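Local structure of alpha-Amylase (Thermotoga maritima, 2B5D) at residues A[139-144]-A[165-170]; A[159-164]-A[520-525]; A[428-433]-A[451-456]. The protein is named an alpha-amylase and belongs to glycosyl hydrolase family 57, combining a parallel-stranded beta/alpha fold with a helical C-terminal region. All blocks are in the same frame, centred on the assembly; numbering follows the deposited sequence.

Interaction 1: residues A[139-144]-A[165-170]; sequences IVTCNA and VGVKNY
Y170 reaches from the helix along the strand to I139, where its OH lies 2.7 Å from I139 O. This is hydrogen-bonding distance, although the hydroxyl proton could go to a different acceptor, so the bond is not certain; Q132 NE2 bonds to both oxygens. CG of Y170 stands anti to its own backbone N (chi1 -179°), which lays the ring past T141, with T141 CB 3.9 Å from Y170 CD1. I139 CG2 meets the far part of the same ring, 3.8 Å from Y170 CE1.

The backbones come closest at the other end. G166 carries no side chain, and its CA comes within 4.0 Å of A144 CA and 3.6 Å of C142 O. Beside it, A144 CB rests on V165 CG1 at 3.6 Å. T141 OG1 offers one proton to either G166 O (3.2 Å) or C142 O, both weak and the choice unsettled.

V167 is a buried but looser neighbour of T141, and K168, exposed and pointing away from the strand, marks the solvent side. The axes approach to 7.5 Å at 139°, with the helix running back over the strand it follows. Strand 137-142, helix 156-174 and the parallel strand 180-182 thus form a beta-alpha-beta crossover.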
loop_
_atom_site.group_PDB
_atom_site.type_symbol
_atom_site.label_atom_id
_atom_site.label_comp_id
_atom_site.label_asym_id
_atom_site.label_seq_id
_atom_site.Cartn_x
_atom_site.Cartn_y
_atom_site.Cartn_z
ATOM N N ILE A 139 -40.074 -17.117 3.261
ATOM C CA ILE A 139 -38.623 -17.095 3.061
ATOM C C ILE A 139 -38.284 -17.743 1.733
ATOM O O ILE A 139 -38.567 -18.920 1.518
ATOM C CB ILE A 139 -37.879 -17.926 4.139
ATOM C CG1 ILE A 139 -38.373 -17.611 5.543
ATOM C CG2 ILE A 139 -36.387 -17.794 3.990
ATOM C CD1 ILE A 139 -37.951 -18.632 6.516
ATOM N N VAL A 140 -37.681 -16.947 0.852
ATOM C CA VAL A 140 -37.215 -17.375 -0.430
ATOM C C VAL A 140 -35.695 -17.711 -0.372
ATOM O O VAL A 140 -34.977 -17.294 0.560
ATOM C CB VAL A 140 -37.511 -16.293 -1.456
ATOM C CG1 VAL A 140 -38.992 -15.863 -1.347
ATOM C CG2 VAL A 140 -36.600 -15.095 -1.278
ATOM N N THR A 141 -35.217 -18.489 -1.336
ATOM C CA THR A 141 -33.800 -18.863 -1.383
ATOM C C THR A 141 -33.056 -17.836 -2.230
ATOM O O THR A 141 -33.652 -16.860 -2.681
ATOM C CB THR A 141 -33.580 -20.344 -1.963
ATOM O OG1 THR A 141 -32.184 -20.672 -1.938
ATOM C CG2 THR A 141 -34.033 -20.462 -3.383
ATOM N N CYS A 142 -31.772 -18.075 -2.487
ATOM C CA CYS A 142 -30.993 -17.245 -3.379
ATOM C C CYS A 142 -30.026 -18.163 -4.110
ATOM O O CYS A 142 -29.824 -19.270 -3.680
ATOM C CB CYS A 142 -30.260 -16.163 -2.519
ATOM S SG CYS A 142 -29.277 -15.049 -3.495
ATOM N N ASN A 143 -29.419 -17.744 -5.218
ATOM C CA ASN A 143 -28.399 -18.605 -5.794
ATOM C C ASN A 143 -27.256 -18.902 -4.793
ATOM O O ASN A 143 -27.082 -18.139 -3.800
ATOM C CB ASN A 143 -27.892 -18.125 -7.165
ATOM C CG ASN A 143 -27.650 -16.627 -7.257
ATOM O OD1 ASN A 143 -28.540 -15.815 -7.047
ATOM N ND2 ASN A 143 -26.475 -16.268 -7.708
ATOM N N ALA A 144 -26.484 -19.987 -5.002
ATOM C CA ALA A 144 -25.795 -20.646 -3.858
ATOM C C ALA A 144 -24.805 -19.670 -3.207
ATOM O O ALA A 144 -24.569 -19.690 -1.997
ATOM C CB ALA A 144 -25.028 -21.902 -4.328
ATOM N N VAL A 165 -27.889 -25.633 -6.188
ATOM C CA VAL A 165 -27.228 -25.714 -4.899
ATOM C C VAL A 165 -27.927 -24.870 -3.825
ATOM O O VAL A 165 -28.158 -25.358 -2.710
ATOM C CB VAL A 165 -25.690 -25.513 -5.008
ATOM C CG1 VAL A 165 -25.028 -25.466 -3.610
ATOM C CG2 VAL A 165 -25.067 -26.681 -5.830
ATOM N N GLY A 166 -28.327 -23.645 -4.181
ATOM C CA GLY A 166 -29.152 -22.835 -3.290
ATOM C C GLY A 166 -30.442 -23.514 -2.876
ATOM O O GLY A 166 -30.800 -23.533 -1.679
ATOM N N VAL A 167 -31.152 -24.060 -3.884
ATOM C CA VAL A 167 -32.449 -24.721 -3.655
ATOM C C VAL A 167 -32.297 -25.879 -2.680
ATOM O O VAL A 167 -33.009 -25.946 -1.666
ATOM C CB VAL A 167 -33.119 -25.156 -5.021
ATOM C CG1 VAL A 167 -34.293 -26.063 -4.790
ATOM C CG2 VAL A 167 -33.539 -23.864 -5.869
ATOM N N LYS A 168 -31.335 -26.767 -2.959
ATOM C CA LYS A 168 -31.051 -27.902 -2.074
ATOM C C LYS A 168 -30.588 -27.459 -0.705
ATOM O O LYS A 168 -31.011 -28.041 0.327
ATOM C CB LYS A 168 -30.022 -28.828 -2.694
ATOM C CG LYS A 168 -30.543 -29.677 -3.848
ATOM C CD LYS A 168 -29.634 -30.891 -4.085
ATOM C CE LYS A 168 -29.811 -31.477 -5.512
ATOM N NZ LYS A 168 -31.251 -31.518 -5.967
ATOM N N ASN A 169 -29.751 -26.415 -0.662
ATOM C CA ASN A 169 -29.312 -25.899 0.632
ATOM C C ASN A 169 -30.447 -25.383 1.524
ATOM O O ASN A 169 -30.484 -25.647 2.740
ATOM C CB ASN A 169 -28.193 -24.863 0.499
ATOM C CG ASN A 169 -27.579 -24.548 1.826
ATOM O OD1 ASN A 169 -26.803 -25.348 2.345
ATOM N ND2 ASN A 169 -27.985 -23.425 2.434
ATOM N N TYR A 170 -31.370 -24.658 0.909
ATOM C CA TYR A 170 -32.586 -24.273 1.571
ATOM C C TYR A 170 -33.392 -25.471 2.075
ATOM O O TYR A 170 -33.861 -25.471 3.242
ATOM C CB TYR A 170 -33.425 -23.381 0.633
ATOM C CG TYR A 170 -34.739 -22.866 1.176
ATOM C CD1 TYR A 170 -34.906 -21.513 1.513
ATOM C CD2 TYR A 170 -35.843 -23.720 1.313
ATOM C CE1 TYR A 170 -36.128 -21.034 1.960
ATOM C CE2 TYR A 170 -37.077 -23.252 1.777
ATOM C CZ TYR A 170 -37.218 -21.903 2.084
ATOM O OH TYR A 170 -38.435 -21.446 2.536
#

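Interaction 2: residues A[159-164]-A[520-525]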
loop_
_atom_site.group_PDB
_atom_site.type_symbol
_atom_site.label_atom_id
_atom_site.label_comp_id
_atom_site.label_asym_id
_atom_site.label_seq_id
_atom_site.Cartn_x
_atom_site.Cartn_y
_atom_site.Cartn_z
ATOM N N VAL A 159 -24.341 -21.316 -13.816
ATOM C CA VAL A 159 -25.613 -20.659 -13.490
ATOM C C VAL A 159 -26.643 -21.577 -12.834
ATOM O O VAL A 159 -27.171 -21.265 -11.752
ATOM C CB VAL A 159 -26.190 -19.962 -14.705
ATOM C CG1 VAL A 159 -27.593 -19.351 -14.382
ATOM C CG2 VAL A 159 -25.222 -18.867 -15.223
ATOM N N ASN A 160 -26.926 -22.726 -13.479
ATOM C CA ASN A 160 -27.987 -23.633 -13.036
ATOM C C ASN A 160 -27.545 -24.330 -11.735
ATOM O O ASN A 160 -28.353 -24.582 -10.824
ATOM C CB ASN A 160 -28.335 -24.590 -14.227
ATOM C CG ASN A 160 -29.533 -25.550 -13.941
ATOM O OD1 ASN A 160 -30.349 -25.312 -13.067
ATOM N ND2 ASN A 160 -29.594 -26.658 -14.677
ATOM N N ALA A 161 -26.247 -24.646 -11.633
ATOM C CA ALA A 161 -25.656 -25.186 -10.400
ATOM C C ALA A 161 -25.701 -24.185 -9.268
ATOM O O ALA A 161 -26.081 -24.550 -8.106
ATOM C CB ALA A 161 -24.205 -25.599 -10.651
ATOM N N GLN A 162 -25.339 -22.923 -9.551
ATOM C CA GLN A 162 -25.693 -21.857 -8.573
ATOM C C GLN A 162 -27.109 -21.946 -8.056
ATOM O O GLN A 162 -27.338 -21.938 -6.838
ATOM C CB GLN A 162 -25.428 -20.449 -9.114
ATOM C CG GLN A 162 -23.976 -20.032 -9.041
ATOM C CD GLN A 162 -23.558 -19.529 -7.668
ATOM O OE1 GLN A 162 -24.365 -18.910 -6.936
ATOM N NE2 GLN A 162 -22.250 -19.749 -7.316
ATOM N N ILE A 163 -28.083 -22.066 -8.959
ATOM C CA ILE A 163 -29.518 -22.193 -8.526
ATOM C C ILE A 163 -29.816 -23.449 -7.736
ATOM O O ILE A 163 -30.404 -23.368 -6.622
ATOM C CB ILE A 163 -30.485 -22.140 -9.763
ATOM C CG1 ILE A 163 -30.459 -20.723 -10.367
ATOM C CG2 ILE A 163 -31.899 -22.555 -9.365
ATOM C CD1 ILE A 163 -30.542 -20.708 -11.851
ATOM N N THR A 164 -29.446 -24.627 -8.308
ATOM C CA THR A 164 -29.757 -25.895 -7.656
ATOM C C THR A 164 -29.156 -26.053 -6.313
ATOM O O THR A 164 -29.790 -26.613 -5.387
ATOM C CB THR A 164 -29.275 -27.138 -8.522
ATOM O OG1 THR A 164 -29.930 -27.103 -9.791
ATOM C CG2 THR A 164 -29.585 -28.404 -7.841
ATOM N N PHE A 520 -20.361 -32.621 -6.792
ATOM C CA PHE A 520 -19.744 -31.965 -7.940
ATOM C C PHE A 520 -20.463 -32.287 -9.201
ATOM O O PHE A 520 -20.238 -31.629 -10.216
ATOM C CB PHE A 520 -18.263 -32.388 -8.075
ATOM C CG PHE A 520 -18.067 -33.829 -8.554
ATOM C CD1 PHE A 520 -17.897 -34.109 -9.909
ATOM C CD2 PHE A 520 -18.074 -34.899 -7.635
ATOM C CE1 PHE A 520 -17.750 -35.435 -10.352
ATOM C CE2 PHE A 520 -17.916 -36.215 -8.066
ATOM C CZ PHE A 520 -17.761 -36.474 -9.429
ATOM N N ARG A 521 -21.272 -33.366 -9.159
ATOM C CA ARG A 521 -21.982 -33.842 -10.364
ATOM C C ARG A 521 -23.057 -32.893 -10.917
ATOM O O ARG A 521 -23.296 -32.889 -12.173
ATOM C CB ARG A 521 -22.403 -35.318 -10.244
ATOM C CG ARG A 521 -21.214 -36.287 -10.596
ATOM C CD ARG A 521 -21.472 -37.774 -10.279
ATOM N NE ARG A 521 -21.517 -38.015 -8.843
ATOM C CZ ARG A 521 -20.552 -38.591 -8.126
ATOM N NH1 ARG A 521 -19.465 -39.081 -8.698
ATOM N NH2 ARG A 521 -20.697 -38.734 -6.821
ATOM N N VAL A 522 -23.582 -31.990 -10.049
ATOM C CA VAL A 522 -24.350 -30.817 -10.562
ATOM C C VAL A 522 -23.727 -30.186 -11.790
ATOM O O VAL A 522 -24.438 -29.653 -12.657
ATOM C CB VAL A 522 -24.582 -29.610 -9.558
ATOM C CG1 VAL A 522 -25.886 -29.740 -8.774
ATOM C CG2 VAL A 522 -23.346 -29.249 -8.694
ATOM N N MET A 523 -22.407 -30.230 -11.909
ATOM C CA MET A 523 -21.736 -29.516 -13.043
ATOM C C MET A 523 -21.706 -30.312 -14.319
ATOM O O MET A 523 -21.280 -29.825 -15.379
ATOM C CB MET A 523 -20.318 -29.090 -12.669
ATOM C CG MET A 523 -20.277 -28.032 -11.528
ATOM S SD MET A 523 -21.008 -26.464 -12.061
ATOM C CE MET A 523 -19.944 -25.888 -13.424
ATOM N N ALA A 524 -22.136 -31.560 -14.232
ATOM C CA ALA A 524 -22.110 -32.390 -15.439
ATOM C C ALA A 524 -23.479 -32.458 -16.167
ATOM O O ALA A 524 -23.590 -33.150 -17.196
ATOM C CB ALA A 524 -21.586 -33.808 -15.101
ATOM N N ARG A 525 -24.507 -31.776 -15.630
ATOM C CA ARG A 525 -25.869 -31.833 -16.199
ATOM C C ARG A 525 -25.981 -31.124 -17.517
ATOM O O ARG A 525 -25.139 -30.299 -17.841
ATOM C CB ARG A 525 -26.907 -31.279 -15.273
ATOM C CG ARG A 525 -26.948 -31.897 -13.939
ATOM C CD ARG A 525 -26.934 -30.673 -13.125
ATOM N NE ARG A 525 -28.150 -30.348 -12.440
ATOM C CZ ARG A 525 -28.435 -29.147 -11.912
ATOM N NH1 ARG A 525 -27.617 -28.085 -12.019
ATOM N NH2 ARG A 525 -29.573 -29.043 -11.258
#
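A161 and V522 bring the two backbones together, their CA atoms 5.8 Å apart, where a 3-10 segment at 520-523 abuts helix 156-174. This is a contact between a helix of the family 57 beta/alpha fold and the loop near the C-terminus that follows helix 502-511.

The apolar half centres on the methyl of A161. M523 is bent at both its second and third torsions (-66° and -63°), which folds the thioether back so that M523 SD lies 3.6 Å from A161 CB. V522 adds its branch point to the same methyl, and beyond it touches L453 of helix 443-458. M523 also touches I431 and S434 of helix 418-436, so the 3-10 segment lies between helix 156-174 and the C-terminal helices.

The polar half belongs to R525, partly exposed at the margin. The N160 amide lies over one face of its guanidinium, the two planes only 17° apart, with N160 CG 3.7 Å from R525 NH1; V522 CG1 lies beyond the opposite face, and both neighbours are offset toward the rim. R525 NH2 donates to T164 OG1, but the modelled 2.5 Å between these atoms is very short, and the length is to be read with caution.

T164 OG1 has further partners. It donates to N160 O at 3.1 Å, approaching from above the carbonyl plane, and bonds with N199 ND2. N160 O also receives T164 N, so one carbonyl takes both donors of the same threonine. The other branch of T164 is apolar: it slides past V522 in the opposite direction, leaving T164 CG2 4.0 Å from V522 CG1.

Interaction 3: residues A[428-433]-A[451-456]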
loop_
_atom_site.group_PDB
_atom_site.type_symbol
_atom_site.label_atom_id
_atom_site.label_comp_id
_atom_site.label_asym_id
_atom_site.label_seq_id
_atom_site.Cartn_x
_atom_site.Cartn_y
_atom_site.Cartn_z
ATOM N N GLU A 428 -14.798 -23.962 -17.106
ATOM C CA GLU A 428 -14.491 -24.877 -18.197
ATOM C C GLU A 428 -13.832 -26.159 -17.680
ATOM O O GLU A 428 -14.241 -27.256 -18.071
ATOM C CB GLU A 428 -13.611 -24.211 -19.290
ATOM C CG GLU A 428 -14.373 -23.177 -20.144
ATOM C CD GLU A 428 -13.853 -23.046 -21.629
ATOM O OE1 GLU A 428 -14.635 -22.569 -22.505
ATOM O OE2 GLU A 428 -12.669 -23.405 -21.916
ATOM N N ARG A 429 -12.854 -26.034 -16.783
ATOM C CA ARG A 429 -12.199 -27.213 -16.225
ATOM C C ARG A 429 -13.125 -27.967 -15.314
ATOM O O ARG A 429 -13.114 -29.180 -15.302
ATOM C CB ARG A 429 -10.922 -26.864 -15.432
ATOM C CG ARG A 429 -9.650 -26.954 -16.235
ATOM C CD ARG A 429 -8.972 -25.595 -16.378
ATOM N NE ARG A 429 -8.196 -25.214 -15.189
ATOM C CZ ARG A 429 -6.919 -24.811 -15.215
ATOM N NH1 ARG A 429 -6.308 -24.481 -14.082
ATOM N NH2 ARG A 429 -6.255 -24.715 -16.370
ATOM N N MET A 430 -13.886 -27.247 -14.498
ATOM C CA MET A 430 -14.807 -27.894 -13.540
ATOM C C MET A 430 -15.837 -28.803 -14.232
ATOM O O MET A 430 -16.259 -29.827 -13.661
ATOM C CB MET A 430 -15.545 -26.840 -12.718
ATOM C CG MET A 430 -16.420 -27.419 -11.617
ATOM S SD MET A 430 -15.389 -28.098 -10.280
ATOM C CE MET A 430 -16.254 -29.551 -9.734
ATOM N N ILE A 431 -16.228 -28.408 -15.450
ATOM C CA ILE A 431 -17.281 -29.071 -16.199
ATOM C C ILE A 431 -16.711 -30.347 -16.799
ATOM O O ILE A 431 -17.266 -31.419 -16.578
ATOM C CB ILE A 431 -17.918 -28.160 -17.291
ATOM C CG1 ILE A 431 -18.812 -27.085 -16.660
ATOM C CG2 ILE A 431 -18.802 -28.978 -18.210
ATOM C CD1 ILE A 431 -18.939 -25.847 -17.506
ATOM N N ASP A 432 -15.604 -30.214 -17.542
ATOM C CA ASP A 432 -14.758 -31.341 -17.965
ATOM C C ASP A 432 -14.587 -32.399 -16.906
ATOM O O ASP A 432 -14.936 -33.538 -17.117
ATOM C CB ASP A 432 -13.381 -30.853 -18.353
ATOM C CG ASP A 432 -13.388 -30.104 -19.641
ATOM O OD1 ASP A 432 -14.482 -29.824 -20.146
ATOM O OD2 ASP A 432 -12.309 -29.771 -20.159
ATOM N N LEU A 433 -14.054 -32.034 -15.760
ATOM C CA LEU A 433 -13.783 -33.036 -14.761
ATOM C C LEU A 433 -15.030 -33.659 -14.148
ATOM O O LEU A 433 -15.007 -34.814 -13.665
ATOM C CB LEU A 433 -12.872 -32.434 -13.681
ATOM C CG LEU A 433 -11.523 -31.784 -14.092
ATOM C CD1 LEU A 433 -10.840 -31.211 -12.883
ATOM C CD2 LEU A 433 -10.608 -32.767 -14.764
ATOM N N GLN A 451 -14.721 -29.939 -3.281
ATOM C CA GLN A 451 -14.067 -28.738 -2.745
ATOM C C GLN A 451 -13.683 -27.805 -3.880
ATOM O O GLN A 451 -13.796 -26.585 -3.754
ATOM C CB GLN A 451 -12.851 -29.090 -1.851
ATOM C CG GLN A 451 -12.377 -27.942 -0.943
ATOM C CD GLN A 451 -13.389 -27.602 0.114
ATOM O OE1 GLN A 451 -14.053 -28.496 0.654
ATOM N NE2 GLN A 451 -13.520 -26.306 0.433
ATOM N N MET A 452 -13.300 -28.348 -5.018
ATOM C CA MET A 452 -13.122 -27.460 -6.152
ATOM C C MET A 452 -14.378 -26.605 -6.449
ATOM O O MET A 452 -14.275 -25.396 -6.667
ATOM C CB MET A 452 -12.661 -28.218 -7.377
ATOM C CG MET A 452 -11.204 -28.630 -7.246
ATOM S SD MET A 452 -10.740 -29.883 -8.473
ATOM C CE MET A 452 -10.520 -28.895 -9.975
ATOM N N LEU A 453 -15.558 -27.222 -6.392
ATOM C CA LEU A 453 -16.790 -26.509 -6.734
ATOM C C LEU A 453 -17.099 -25.426 -5.709
ATOM O O LEU A 453 -17.530 -24.331 -6.072
ATOM C CB LEU A 453 -17.984 -27.475 -6.901
ATOM C CG LEU A 453 -19.290 -26.861 -7.425
ATOM C CD1 LEU A 453 -19.099 -26.159 -8.817
ATOM C CD2 LEU A 453 -20.410 -27.948 -7.466
ATOM N N ARG A 454 -16.870 -25.743 -4.443
ATOM C CA ARG A 454 -16.986 -24.778 -3.368
ATOM C C ARG A 454 -16.085 -23.574 -3.557
ATOM O O ARG A 454 -16.509 -22.440 -3.402
ATOM C CB ARG A 454 -16.593 -25.446 -2.078
ATOM C CG ARG A 454 -17.470 -26.590 -1.740
ATOM C CD ARG A 454 -17.200 -27.013 -0.261
ATOM N NE ARG A 454 -17.943 -28.179 0.211
ATOM C CZ ARG A 454 -17.509 -29.444 0.200
ATOM N NH1 ARG A 454 -16.329 -29.755 -0.299
ATOM N NH2 ARG A 454 -18.286 -30.415 0.690
ATOM N N GLU A 455 -14.839 -23.852 -3.909
ATOM C CA GLU A 455 -13.830 -22.846 -4.163
ATOM C C GLU A 455 -14.272 -21.939 -5.318
ATOM O O GLU A 455 -14.189 -20.685 -5.235
ATOM C CB GLU A 455 -12.456 -23.530 -4.456
ATOM C CG GLU A 455 -11.727 -24.152 -3.222
ATOM C CD GLU A 455 -11.768 -23.206 -2.015
ATOM O OE1 GLU A 455 -11.994 -23.661 -0.868
ATOM O OE2 GLU A 455 -11.595 -21.989 -2.214
ATOM N N LEU A 456 -14.719 -22.569 -6.391
ATOM C CA LEU A 456 -15.261 -21.878 -7.574
ATOM C C LEU A 456 -16.470 -20.988 -7.222
ATOM O O LEU A 456 -16.577 -19.906 -7.742
ATOM C CB LEU A 456 -15.694 -22.889 -8.665
ATOM C CG LEU A 456 -16.554 -22.337 -9.833
ATOM C CD1 LEU A 456 -15.841 -21.235 -10.636
ATOM C CD2 LEU A 456 -17.083 -23.402 -10.776
#
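M430 lays its thioether across helix 443-458, overlapping M452 and L453 and touching L456. The setting is an antiparallel helical hairpin: helices 418-436 and 443-458 are consecutive in the chain, and the short axes run at 156° to each other. Two measures give the spacing: the axes approach to 10.9 Å, and the nearest CA atoms, those of M430 and L453, are 7.2 Å apart. The side chains of M430 and M452 span this distance.

M430 carries most of the contact on its own helix, with 92 Å² of its surface buried by the partner segment. Its CG lies anti to the backbone N (chi1 -175°), which sends the chain out toward the neighbour before it bends at the next two torsions. M430 CG then lies between L453 CD1 (4.1 Å) and L456 CD2 (4.2 Å), M430 SD is 4.0 Å from M452 CB, and M430 CE is 3.9 Å from L453 CB. M430 crosses L453 at about a right angle and M452 and L456 more obliquely.

No hydrogen bond spans the segments, so the evidence supports a purely apolar interface. To one side of it, R429 makes a cation-pi contact with Y492 of helix 473-496. On the partner helix, L453 is also covered by I518, V522 and M523, while L456 reaches V158 of helix 156-174, which ties the hairpin to the beta/alpha part.

One turn beyond M430 on its own helix, L433 makes the second link. M452 runs extended to SD and then turns at its last torsion (78°), crossing L433 at about a right angle, so that M452 CE abuts L433 CD1 at 3.7 Å.

In the fold
Helix 156-174 is common to interactions 1 and 2. It packs on strand 137-142 of the sheet in the first and on the 520-525 loop in the second, with centres about 13 Å apart. The centre of interaction 3 is about 10 Å from that of interaction 2 and about 19 Å from that of interaction 1, which it does not touch. V522 and M523 contact L453, and M523 contacts I431. Along the chain, both segments of interaction 1 precede those of interaction 3, the segments of interactions 1 and 2 alternate, and interaction 3 falls between the two segments of interaction 2. The segment near the C-terminus thus lies between the helical hairpin and the beta/alpha fold, in contact with both.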